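Local structure of alpha-L-arabinosidase (Xanthomonas axonopodis pv. citri, 6D25) at residues D243-T249 against E300-H305; V321-W325 against N355-F359; S279-F283 against Q342-R347. The protein probably removes alpha-L-arabinofuranosyl side groups from arabinoxylans by hydrolysis, as a trimeric family GH51 arabinofuranosidase able to cope with internal di-substitutions. One frame throughout, in Å; residues are numbered along the deposited sequence.

Contact 1. Residues D243-T249 against E300-H305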
loop_
_atom_site.group_PDB
_atom_site.type_symbol
_atom_site.label_atom_id
_atom_site.label_comp_id
_atom_site.label_asym_id
_atom_site.label_seq_id
_atom_site.Cartn_x
_atom_site.Cartn_y
_atom_site.Cartn_z
ATOM N N ASP A 243 -14.049 -21.099 -1.314
ATOM C CA ASP A 243 -14.562 -22.202 -2.111
ATOM C C ASP A 243 -13.385 -22.985 -2.700
ATOM O O ASP A 243 -12.473 -23.336 -1.971
ATOM C CB ASP A 243 -15.544 -21.741 -3.196
ATOM C CG ASP A 243 -16.745 -20.967 -2.691
ATOM O OD1 ASP A 243 -17.051 -21.087 -1.492
ATOM O OD2 ASP A 243 -17.397 -20.244 -3.517
ATOM N N ASP A 244 -13.412 -23.259 -3.993
ATOM C CA ASP A 244 -12.446 -24.130 -4.642
ATOM C C ASP A 244 -11.369 -23.288 -5.361
ATOM O O ASP A 244 -10.893 -23.677 -6.441
ATOM C CB ASP A 244 -13.143 -25.081 -5.624
ATOM C CG ASP A 244 -13.938 -24.362 -6.704
ATOM O OD1 ASP A 244 -14.161 -23.157 -6.573
ATOM O OD2 ASP A 244 -14.344 -25.020 -7.654
ATOM N N ASP A 245 -10.946 -22.172 -4.775
ATOM C CA ASP A 245 -9.899 -21.332 -5.383
ATOM C C ASP A 245 -8.529 -21.918 -5.014
ATOM O O ASP A 245 -7.816 -21.407 -4.123
ATOM C CB ASP A 245 -10.031 -19.862 -4.956
ATOM C CG ASP A 245 -9.128 -18.894 -5.725
ATOM O OD1 ASP A 245 -8.343 -19.348 -6.568
ATOM O OD2 ASP A 245 -9.205 -17.699 -5.380
ATOM N N TYR A 246 -8.150 -22.970 -5.745
ATOM C CA TYR A 246 -6.930 -23.695 -5.459
ATOM C C TYR A 246 -5.708 -22.851 -5.806
ATOM O O TYR A 246 -4.668 -22.973 -5.153
ATOM C CB TYR A 246 -6.944 -25.056 -6.169
ATOM C CG TYR A 246 -8.109 -25.907 -5.701
ATOM C CD1 TYR A 246 -8.302 -26.146 -4.343
ATOM C CD2 TYR A 246 -9.044 -26.427 -6.581
ATOM C CE1 TYR A 246 -9.369 -26.895 -3.876
ATOM C CE2 TYR A 246 -10.140 -27.168 -6.127
ATOM C CZ TYR A 246 -10.317 -27.383 -4.769
ATOM O OH TYR A 246 -11.392 -28.110 -4.281
ATOM N N HIS A 247 -5.830 -22.002 -6.824
ATOM C CA HIS A 247 -4.727 -21.133 -7.190
ATOM C C HIS A 247 -4.370 -20.209 -6.012
ATOM O O HIS A 247 -3.190 -19.943 -5.778
ATOM C CB HIS A 247 -5.055 -20.359 -8.466
ATOM C CG HIS A 247 -3.955 -19.428 -8.865
ATOM N ND1 HIS A 247 -2.734 -19.877 -9.337
ATOM C CD2 HIS A 247 -3.882 -18.072 -8.836
ATOM C CE1 HIS A 247 -2.003 -18.805 -9.666
ATOM N NE2 HIS A 247 -2.672 -17.692 -9.350
ATOM N N TRP A 248 -5.351 -19.737 -5.287
ATOM C CA TRP A 248 -5.105 -18.876 -4.147
ATOM C C TRP A 248 -4.254 -19.609 -3.093
ATOM O O TRP A 248 -3.217 -19.093 -2.626
ATOM C CB TRP A 248 -6.429 -18.413 -3.544
ATOM C CG TRP A 248 -6.243 -17.365 -2.490
ATOM C CD1 TRP A 248 -5.755 -17.523 -1.224
ATOM C CD2 TRP A 248 -6.418 -15.955 -2.682
ATOM N NE1 TRP A 248 -5.674 -16.303 -0.607
ATOM C CE2 TRP A 248 -6.060 -15.328 -1.476
ATOM C CE3 TRP A 248 -6.837 -15.171 -3.758
ATOM C CZ2 TRP A 248 -6.128 -13.942 -1.314
ATOM C CZ3 TRP A 248 -6.891 -13.803 -3.605
ATOM C CH2 TRP A 248 -6.561 -13.212 -2.392
ATOM N N THR A 249 -4.666 -20.831 -2.741
ATOM C CA THR A 249 -3.900 -21.604 -1.764
ATOM C C THR A 249 -2.468 -21.856 -2.251
ATOM O O THR A 249 -1.544 -21.736 -1.486
ATOM C CB THR A 249 -4.590 -22.955 -1.507
ATOM O OG1 THR A 249 -5.921 -22.672 -1.106
ATOM C CG2 THR A 249 -3.899 -23.769 -0.436
ATOM N N GLU A 300 -14.407 -32.378 0.185
ATOM C CA GLU A 300 -13.587 -32.287 -1.021
ATOM C C GLU A 300 -12.680 -31.047 -0.961
ATOM O O GLU A 300 -11.498 -31.119 -1.298
ATOM C CB GLU A 300 -14.491 -32.241 -2.260
ATOM C CG GLU A 300 -13.736 -32.008 -3.540
ATOM C CD GLU A 300 -14.603 -31.840 -4.783
ATOM O OE1 GLU A 300 -15.837 -32.115 -4.706
ATOM O OE2 GLU A 300 -14.015 -31.441 -5.819
ATOM N N LEU A 301 -13.241 -29.899 -0.567
ATOM C CA LEU A 301 -12.457 -28.653 -0.476
ATOM C C LEU A 301 -11.309 -28.825 0.520
ATOM O O LEU A 301 -10.153 -28.479 0.199
ATOM C CB LEU A 301 -13.358 -27.501 -0.037
ATOM C CG LEU A 301 -14.489 -27.128 -0.995
ATOM C CD1 LEU A 301 -15.313 -26.012 -0.379
ATOM C CD2 LEU A 301 -13.987 -26.723 -2.379
ATOM N N ILE A 302 -11.589 -29.335 1.720
ATOM C CA ILE A 302 -10.520 -29.519 2.697
ATOM C C ILE A 302 -9.440 -30.457 2.145
ATOM O O ILE A 302 -8.237 -30.187 2.280
ATOM C CB ILE A 302 -11.077 -30.007 4.038
ATOM C CG1 ILE A 302 -11.872 -28.882 4.707
ATOM C CG2 ILE A 302 -9.969 -30.530 4.929
ATOM C CD1 ILE A 302 -12.678 -29.308 5.925
ATOM N N THR A 303 -9.880 -31.551 1.509
ATOM C CA THR A 303 -8.957 -32.533 0.981
ATOM C C THR A 303 -7.998 -31.865 0.008
ATOM O O THR A 303 -6.777 -32.011 0.109
ATOM C CB THR A 303 -9.709 -33.726 0.364
ATOM O OG1 THR A 303 -10.468 -34.292 1.444
ATOM C CG2 THR A 303 -8.796 -34.756 -0.247
ATOM N N LYS A 304 -8.556 -31.159 -0.952
ATOM C CA LYS A 304 -7.756 -30.598 -2.048
ATOM C C LYS A 304 -6.919 -29.420 -1.560
ATOM O O LYS A 304 -5.746 -29.324 -1.953
ATOM C CB LYS A 304 -8.648 -30.243 -3.234
ATOM C CG LYS A 304 -9.104 -31.478 -3.987
ATOM C CD LYS A 304 -10.009 -31.231 -5.150
ATOM C CE LYS A 304 -10.366 -32.546 -5.817
ATOM N NZ LYS A 304 -11.420 -32.353 -6.835
ATOM N N HIS A 305 -7.480 -28.527 -0.760
ATOM C CA HIS A 305 -6.647 -27.437 -0.182
ATOM C C HIS A 305 -5.526 -28.016 0.691
ATOM O O HIS A 305 -4.398 -27.524 0.630
ATOM C CB HIS A 305 -7.500 -26.440 0.606
ATOM C CG HIS A 305 -8.360 -25.552 -0.244
ATOM N ND1 HIS A 305 -7.826 -24.689 -1.201
ATOM C CD2 HIS A 305 -9.701 -25.372 -0.259
ATOM C CE1 HIS A 305 -8.815 -24.038 -1.782
ATOM N NE2 HIS A 305 -9.971 -24.431 -1.221
HETATM O O HOH W 1 -12.977 -29.038 -6.044
#
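Asp244 and Leu301 approach to 6.1 Å between their CA atoms, and Tyr246 and His305 to 6.5 Å, so a loop and the first turn of helix 246-256 lie against the middle of helix 285-312. Asp245 N-caps helix 246-256, taking Trp248 N on OD1. The main polar tie uses the His305 ring, carried across to Asp243 and Thr249 with CG anti to the carbonyl carbon (chi1 -72°). Its NE2 donates to Asp243 O at 2.8 Å with an almost linear N-H...O angle of 175°, the acceptor lying in the ring plane, and this bond sets the imidazole's turn; the weak one from ND1 to Thr249 OG1 adds little.

Over one face of that ring comes Tyr246, its CD1 3.4 Å from His305 CE1; the planes stand at 52°, an oblique pairing. The phenol then runs outward across Lys304, whose CB touches Tyr246 CE1 at 3.5 Å, and its OH meets Leu301 CD2, also at 3.5 Å. Farther out, Lys304 NZ forms a salt bridge with Glu300 OE2 at 2.9 Å, and a water joins the same carboxylate oxygen to Tyr246 OH. Leu301 reaches inward to Met265 and Tyr267 of strand 262-269. In this (beta/alpha)8 barrel the loop after the fifth strand and the first turn of its helix thus pack on the helix after the sixth.

Contact 2. Residues V321-W325 against N355-F359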
loop_
_atom_site.group_PDB
_atom_site.type_symbol
_atom_site.label_atom_id
_atom_site.label_comp_id
_atom_site.label_asym_id
_atom_site.label_seq_id
_atom_site.Cartn_x
_atom_site.Cartn_y
_atom_site.Cartn_z
ATOM N N VAL A 321 -7.642 -23.161 8.583
ATOM C CA VAL A 321 -8.546 -22.485 9.485
ATOM C C VAL A 321 -9.847 -22.231 8.701
ATOM O O VAL A 321 -9.850 -21.422 7.770
ATOM C CB VAL A 321 -7.929 -21.175 9.988
ATOM C CG1 VAL A 321 -8.886 -20.373 10.828
ATOM C CG2 VAL A 321 -6.629 -21.444 10.759
ATOM N N VAL A 322 -10.928 -22.929 9.025
ATOM C CA VAL A 322 -12.134 -22.752 8.246
ATOM C C VAL A 322 -12.904 -21.625 8.913
ATOM O O VAL A 322 -13.824 -21.907 9.687
ATOM C CB VAL A 322 -12.968 -24.037 8.172
ATOM C CG1 VAL A 322 -14.221 -23.872 7.288
ATOM C CG2 VAL A 322 -12.130 -25.184 7.649
ATOM N N ASP A 323 -12.562 -20.364 8.649
ATOM C CA ASP A 323 -13.105 -19.397 9.635
ATOM C C ASP A 323 -14.380 -18.724 9.122
ATOM O O ASP A 323 -14.874 -17.834 9.802
ATOM C CB ASP A 323 -12.044 -18.452 10.181
ATOM C CG ASP A 323 -11.420 -17.648 9.085
ATOM O OD1 ASP A 323 -11.849 -17.879 7.943
ATOM O OD2 ASP A 323 -10.551 -16.808 9.401
ATOM N N GLU A 324 -14.952 -19.223 8.021
ATOM C CA GLU A 324 -16.389 -18.986 7.738
ATOM C C GLU A 324 -16.961 -20.247 7.104
ATOM O O GLU A 324 -16.454 -20.695 6.087
ATOM C CB GLU A 324 -16.636 -17.777 6.814
ATOM C CG GLU A 324 -16.027 -16.497 7.341
ATOM C CD GLU A 324 -16.145 -15.272 6.445
ATOM O OE1 GLU A 324 -16.923 -15.356 5.479
ATOM O OE2 GLU A 324 -15.429 -14.266 6.724
ATOM N N TRP A 325 -18.002 -20.790 7.723
ATOM C CA TRP A 325 -18.807 -21.852 7.164
ATOM C C TRP A 325 -20.235 -21.736 7.712
ATOM O O TRP A 325 -20.460 -20.999 8.667
ATOM C CB TRP A 325 -18.194 -23.225 7.461
ATOM C CG TRP A 325 -18.202 -23.602 8.910
ATOM C CD1 TRP A 325 -17.279 -23.236 9.847
ATOM C CD2 TRP A 325 -19.159 -24.430 9.598
ATOM N NE1 TRP A 325 -17.614 -23.736 11.077
ATOM C CE2 TRP A 325 -18.740 -24.504 10.950
ATOM C CE3 TRP A 325 -20.327 -25.098 9.223
ATOM C CZ2 TRP A 325 -19.458 -25.219 11.913
ATOM C CZ3 TRP A 325 -21.009 -25.831 10.166
ATOM C CH2 TRP A 325 -20.589 -25.891 11.496
ATOM N N ASN A 355 -20.561 -31.094 9.208
ATOM C CA ASN A 355 -19.334 -30.333 9.177
ATOM C C ASN A 355 -18.399 -30.734 10.323
ATOM O O ASN A 355 -17.190 -30.933 10.091
ATOM C CB ASN A 355 -19.586 -28.836 9.129
ATOM C CG ASN A 355 -19.873 -28.374 7.723
ATOM O OD1 ASN A 355 -18.942 -28.055 6.970
ATOM N ND2 ASN A 355 -21.162 -28.324 7.347
ATOM N N PHE A 356 -18.929 -30.884 11.531
ATOM C CA PHE A 356 -18.096 -31.378 12.651
ATOM C C PHE A 356 -17.499 -32.766 12.353
ATOM O O PHE A 356 -16.321 -32.994 12.629
ATOM C CB PHE A 356 -18.890 -31.424 13.943
ATOM C CG PHE A 356 -19.369 -30.081 14.434
ATOM C CD1 PHE A 356 -18.631 -28.922 14.218
ATOM C CD2 PHE A 356 -20.505 -29.994 15.217
ATOM C CE1 PHE A 356 -19.023 -27.706 14.766
ATOM C CE2 PHE A 356 -20.888 -28.774 15.757
ATOM C CZ PHE A 356 -20.168 -27.639 15.501
ATOM N N ASP A 357 -18.297 -33.644 11.759
ATOM C CA ASP A 357 -17.791 -34.963 11.365
ATOM C C ASP A 357 -16.594 -34.772 10.428
ATOM O O ASP A 357 -15.521 -35.360 10.630
ATOM C CB ASP A 357 -18.872 -35.808 10.695
ATOM C CG ASP A 357 -20.036 -36.267 11.577
ATOM O OD1 ASP A 357 -19.935 -36.157 12.851
ATOM O OD2 ASP A 357 -21.085 -36.742 10.969
ATOM N N ILE A 358 -16.781 -33.914 9.415
ATOM C CA ILE A 358 -15.756 -33.730 8.389
ATOM C C ILE A 358 -14.486 -33.112 8.994
ATOM O O ILE A 358 -13.360 -33.561 8.749
ATOM C CB ILE A 358 -16.326 -32.917 7.227
ATOM C CG1 ILE A 358 -17.323 -33.733 6.399
ATOM C CG2 ILE A 358 -15.210 -32.326 6.346
ATOM C CD1 ILE A 358 -18.193 -32.856 5.504
ATOM N N PHE A 359 -14.647 -32.061 9.790
ATOM C CA PHE A 359 -13.471 -31.414 10.388
ATOM C C PHE A 359 -12.687 -32.426 11.221
ATOM O O PHE A 359 -11.418 -32.447 11.166
ATOM C CB PHE A 359 -13.857 -30.255 11.300
ATOM C CG PHE A 359 -14.622 -29.117 10.684
ATOM C CD1 PHE A 359 -14.497 -28.800 9.356
ATOM C CD2 PHE A 359 -15.404 -28.289 11.480
ATOM C CE1 PHE A 359 -15.209 -27.742 8.791
ATOM C CE2 PHE A 359 -16.086 -27.220 10.938
ATOM C CZ PHE A 359 -16.005 -26.961 9.596
#
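Trp325 meets three side chains of helix 346-361, and the packing is closest around its indole. Asn355 CB sits 3.5 Å from Trp325 CZ3, and it lies 4.0 Å from the centroid of the six-membered ring, over the face, a CH-pi contact. The side-chain amide follows CB along the indole, tilted from its plane. Above the same face, Phe359 presents its edge to the five-membered ring: the planes stand at 85°, and Phe359 CE2 is 3.8 Å from Trp325 CE2. The indole in turn directs its own edge at the face of Phe356 in an offset T-shaped pair with planes at 74°, Trp325 CZ2 being 3.8 Å from Phe356 CE1. Trp325 CG stands between the backbone N and the carbonyl carbon (chi1 67°), and from there the ring reaches out toward the helix.

The other end is looser. Val322 adds a single branch, CG2, at 4.2 Å from Phe359 CE1, although the backbones are about as far apart here (9.0 Å from Val322 CA to Phe359 CA) as at Trp325. Looseness does not mean solvent, since all five touching residues are buried and Met298 of helix 285-312 packs against Val322, Trp325 and Asn355. No hydrogen bond crosses the contact; Asn355 ND2 is hydrogen-bonded to Val351 O and Thr295 OG1. Phe356 extends the aromatic cluster to Phe49, Phe398 and Tyr401. Strand 319-325, helix 346-361 and the parallel strand 366-371 form a beta-alpha-beta crossover, and this is its strand-to-helix interface within the (beta/alpha)8 barrel.

Contact 3. Residues S279-F283 against Q342-R347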
loop_
_atom_site.group_PDB
_atom_site.type_symbol
_atom_site.label_atom_id
_atom_site.label_comp_id
_atom_site.label_asym_id
_atom_site.label_seq_id
_atom_site.Cartn_x
_atom_site.Cartn_y
_atom_site.Cartn_z
ATOM N N SER A 279 -35.485 -20.404 0.972
ATOM C CA SER A 279 -36.183 -20.137 2.260
ATOM C C SER A 279 -35.484 -20.874 3.406
ATOM O O SER A 279 -35.148 -22.046 3.267
ATOM C CB SER A 279 -37.633 -20.515 2.204
ATOM O OG SER A 279 -38.248 -20.401 3.461
ATOM N N SER A 280 -35.326 -20.183 4.536
ATOM C CA SER A 280 -34.830 -20.765 5.788
ATOM C C SER A 280 -35.951 -21.454 6.584
ATOM O O SER A 280 -35.658 -22.153 7.547
ATOM C CB SER A 280 -34.162 -19.708 6.643
ATOM O OG SER A 280 -35.107 -18.754 7.118
ATOM N N THR A 281 -37.215 -21.217 6.233
ATOM C CA THR A 281 -38.354 -21.673 7.041
ATOM C C THR A 281 -39.191 -22.752 6.349
ATOM O O THR A 281 -39.828 -23.511 7.045
ATOM C CB THR A 281 -39.325 -20.538 7.376
ATOM O OG1 THR A 281 -39.802 -19.964 6.153
ATOM C CG2 THR A 281 -38.699 -19.465 8.236
ATOM N N THR A 282 -39.232 -22.758 5.014
ATOM C CA THR A 282 -40.244 -23.502 4.278
ATOM C C THR A 282 -39.551 -24.183 3.097
ATOM O O THR A 282 -38.995 -23.498 2.231
ATOM C CB THR A 282 -41.342 -22.570 3.741
ATOM O OG1 THR A 282 -41.732 -21.660 4.768
ATOM C CG2 THR A 282 -42.543 -23.332 3.225
ATOM N N PHE A 283 -39.540 -25.499 3.068
ATOM C CA PHE A 283 -38.828 -26.185 2.029
ATOM C C PHE A 283 -39.320 -27.627 1.921
ATOM O O PHE A 283 -39.816 -28.199 2.879
ATOM C CB PHE A 283 -37.318 -26.163 2.293
ATOM C CG PHE A 283 -36.876 -26.577 3.677
ATOM C CD1 PHE A 283 -36.632 -27.896 3.984
ATOM C CD2 PHE A 283 -36.666 -25.616 4.667
ATOM C CE1 PHE A 283 -36.228 -28.241 5.256
ATOM C CE2 PHE A 283 -36.256 -25.970 5.938
ATOM C CZ PHE A 283 -36.037 -27.283 6.236
ATOM N N GLN A 342 -32.004 -14.989 9.255
ATOM C CA GLN A 342 -32.630 -16.176 8.706
ATOM C C GLN A 342 -32.999 -17.087 9.890
ATOM O O GLN A 342 -32.383 -16.997 10.958
ATOM C CB GLN A 342 -31.697 -16.864 7.708
ATOM C CG GLN A 342 -30.374 -17.324 8.311
ATOM C CD GLN A 342 -29.326 -17.786 7.310
ATOM O OE1 GLN A 342 -29.184 -17.188 6.241
ATOM N NE2 GLN A 342 -28.576 -18.819 7.656
ATOM N N GLN A 343 -33.968 -17.966 9.681
ATOM C CA GLN A 343 -34.297 -18.955 10.684
ATOM C C GLN A 343 -33.301 -20.117 10.577
ATOM O O GLN A 343 -32.378 -20.175 9.714
ATOM C CB GLN A 343 -35.774 -19.407 10.585
ATOM C CG GLN A 343 -36.693 -18.773 11.626
ATOM C CD GLN A 343 -36.400 -19.230 13.040
ATOM O OE1 GLN A 343 -35.544 -20.087 13.246
ATOM N NE2 GLN A 343 -37.091 -18.662 14.032
ATOM N N ASN A 344 -33.424 -20.996 11.558
ATOM C CA ASN A 344 -32.454 -22.038 11.858
ATOM C C ASN A 344 -33.263 -23.289 12.203
ATOM O O ASN A 344 -33.943 -23.308 13.244
ATOM C CB ASN A 344 -31.568 -21.533 12.993
ATOM C CG ASN A 344 -30.256 -22.257 13.151
ATOM O OD1 ASN A 344 -30.242 -23.495 13.394
ATOM N ND2 ASN A 344 -29.182 -21.487 13.136
ATOM N N SER A 345 -33.274 -24.260 11.272
ATOM C CA SER A 345 -34.172 -25.385 11.346
ATOM C C SER A 345 -33.393 -26.671 11.620
ATOM O O SER A 345 -32.168 -26.679 11.727
ATOM C CB SER A 345 -34.962 -25.510 10.052
ATOM O OG SER A 345 -34.129 -26.029 9.026
ATOM N N LEU A 346 -34.132 -27.777 11.693
ATOM C CA LEU A 346 -33.493 -29.097 11.794
ATOM C C LEU A 346 -32.454 -29.294 10.668
ATOM O O LEU A 346 -31.403 -29.956 10.883
ATOM C CB LEU A 346 -34.555 -30.187 11.758
ATOM C CG LEU A 346 -34.050 -31.621 11.888
ATOM C CD1 LEU A 346 -33.301 -31.848 13.200
ATOM C CD2 LEU A 346 -35.228 -32.605 11.721
ATOM N N ARG A 347 -32.737 -28.748 9.492
ATOM C CA ARG A 347 -31.797 -28.849 8.362
ATOM C C ARG A 347 -30.423 -28.244 8.754
ATOM O O ARG A 347 -29.356 -28.785 8.441
ATOM C CB ARG A 347 -32.396 -28.134 7.150
ATOM C CG ARG A 347 -31.562 -28.248 5.874
ATOM C CD ARG A 347 -32.218 -27.582 4.676
ATOM N NE ARG A 347 -32.502 -26.178 4.914
ATOM C CZ ARG A 347 -33.204 -25.402 4.065
ATOM N NH1 ARG A 347 -33.510 -25.846 2.853
ATOM N NH2 ARG A 347 -33.624 -24.213 4.465
HETATM O O HOH W 2 -34.852 -23.880 1.436
HETATM O O HOH W 3 -33.460 -23.939 7.468
#
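Arg347 reaches Phe283 through a chain that leaves with CG anti to the backbone N (chi1 -176°) and bends at chi3 (57°), which brings the guanidinium flat over the phenyl ring. The two planes differ by 19°, and CZ lies 3.7 Å from the ring centroid, both a stack and a cation-pi contact. Arg347 CD covers the same ring farther along, while Ser345 OG approaches its edge, 3.6 Å from Phe283 CZ.

With its face against the phenyl, the guanidinium works in its plane: NH2 donates to a lone pair of Ser279 O at 2.9 Å, and NH1 reaches that oxygen through a water. A second water, out of the plane, joins NH2, Ser280 O and Ser345 OG. The stack and the in-plane bond set the rotation of the guanidinium, the waters add to it, and Tyr329 OH adds a weak bond to NE.

At the other end Ser280 OG accepts Gln343 N at 2.9 Å, and Thr281 CG2 packs on Gln343 CB at 3.8 Å. Ser279 OG takes the backbone N of Thr281 and Thr282, an ST turn and ST motif. Ser345 N-caps helix 346-361 through a weak bond from Arg347 N, and Asp348 accepts Ser345 N, as in a capping box. Two beta-alpha loops, after the sixth and seventh strands, thus meet at the (beta/alpha)8 barrel end where the strands' C-terminal ends lie.

Contact 2 is the core member, its centre about 7 Å from that of the chain, whereas contacts 1 and 3 lie about 18 Å out. Contact 1 includes exposed residues at its rim; none of the touching residues of contact 3 is fully exposed. Chemistry follows place: contact 2 is aromatic and apolar, while the outer two combine ring packing with side-chain bonds to backbone carbonyls, with one bridging water in contact 1 and two in contact 3. Contacts 2 and 3 share helix 346-361, yet their nearest atoms stay about 8 Å apart. Contacts 1 and 2 do touch: Ile302 CD1 packs 3.9 Å from Phe359 CD1. Contacts 1 and 3 are separate, with centres about 28 Å apart.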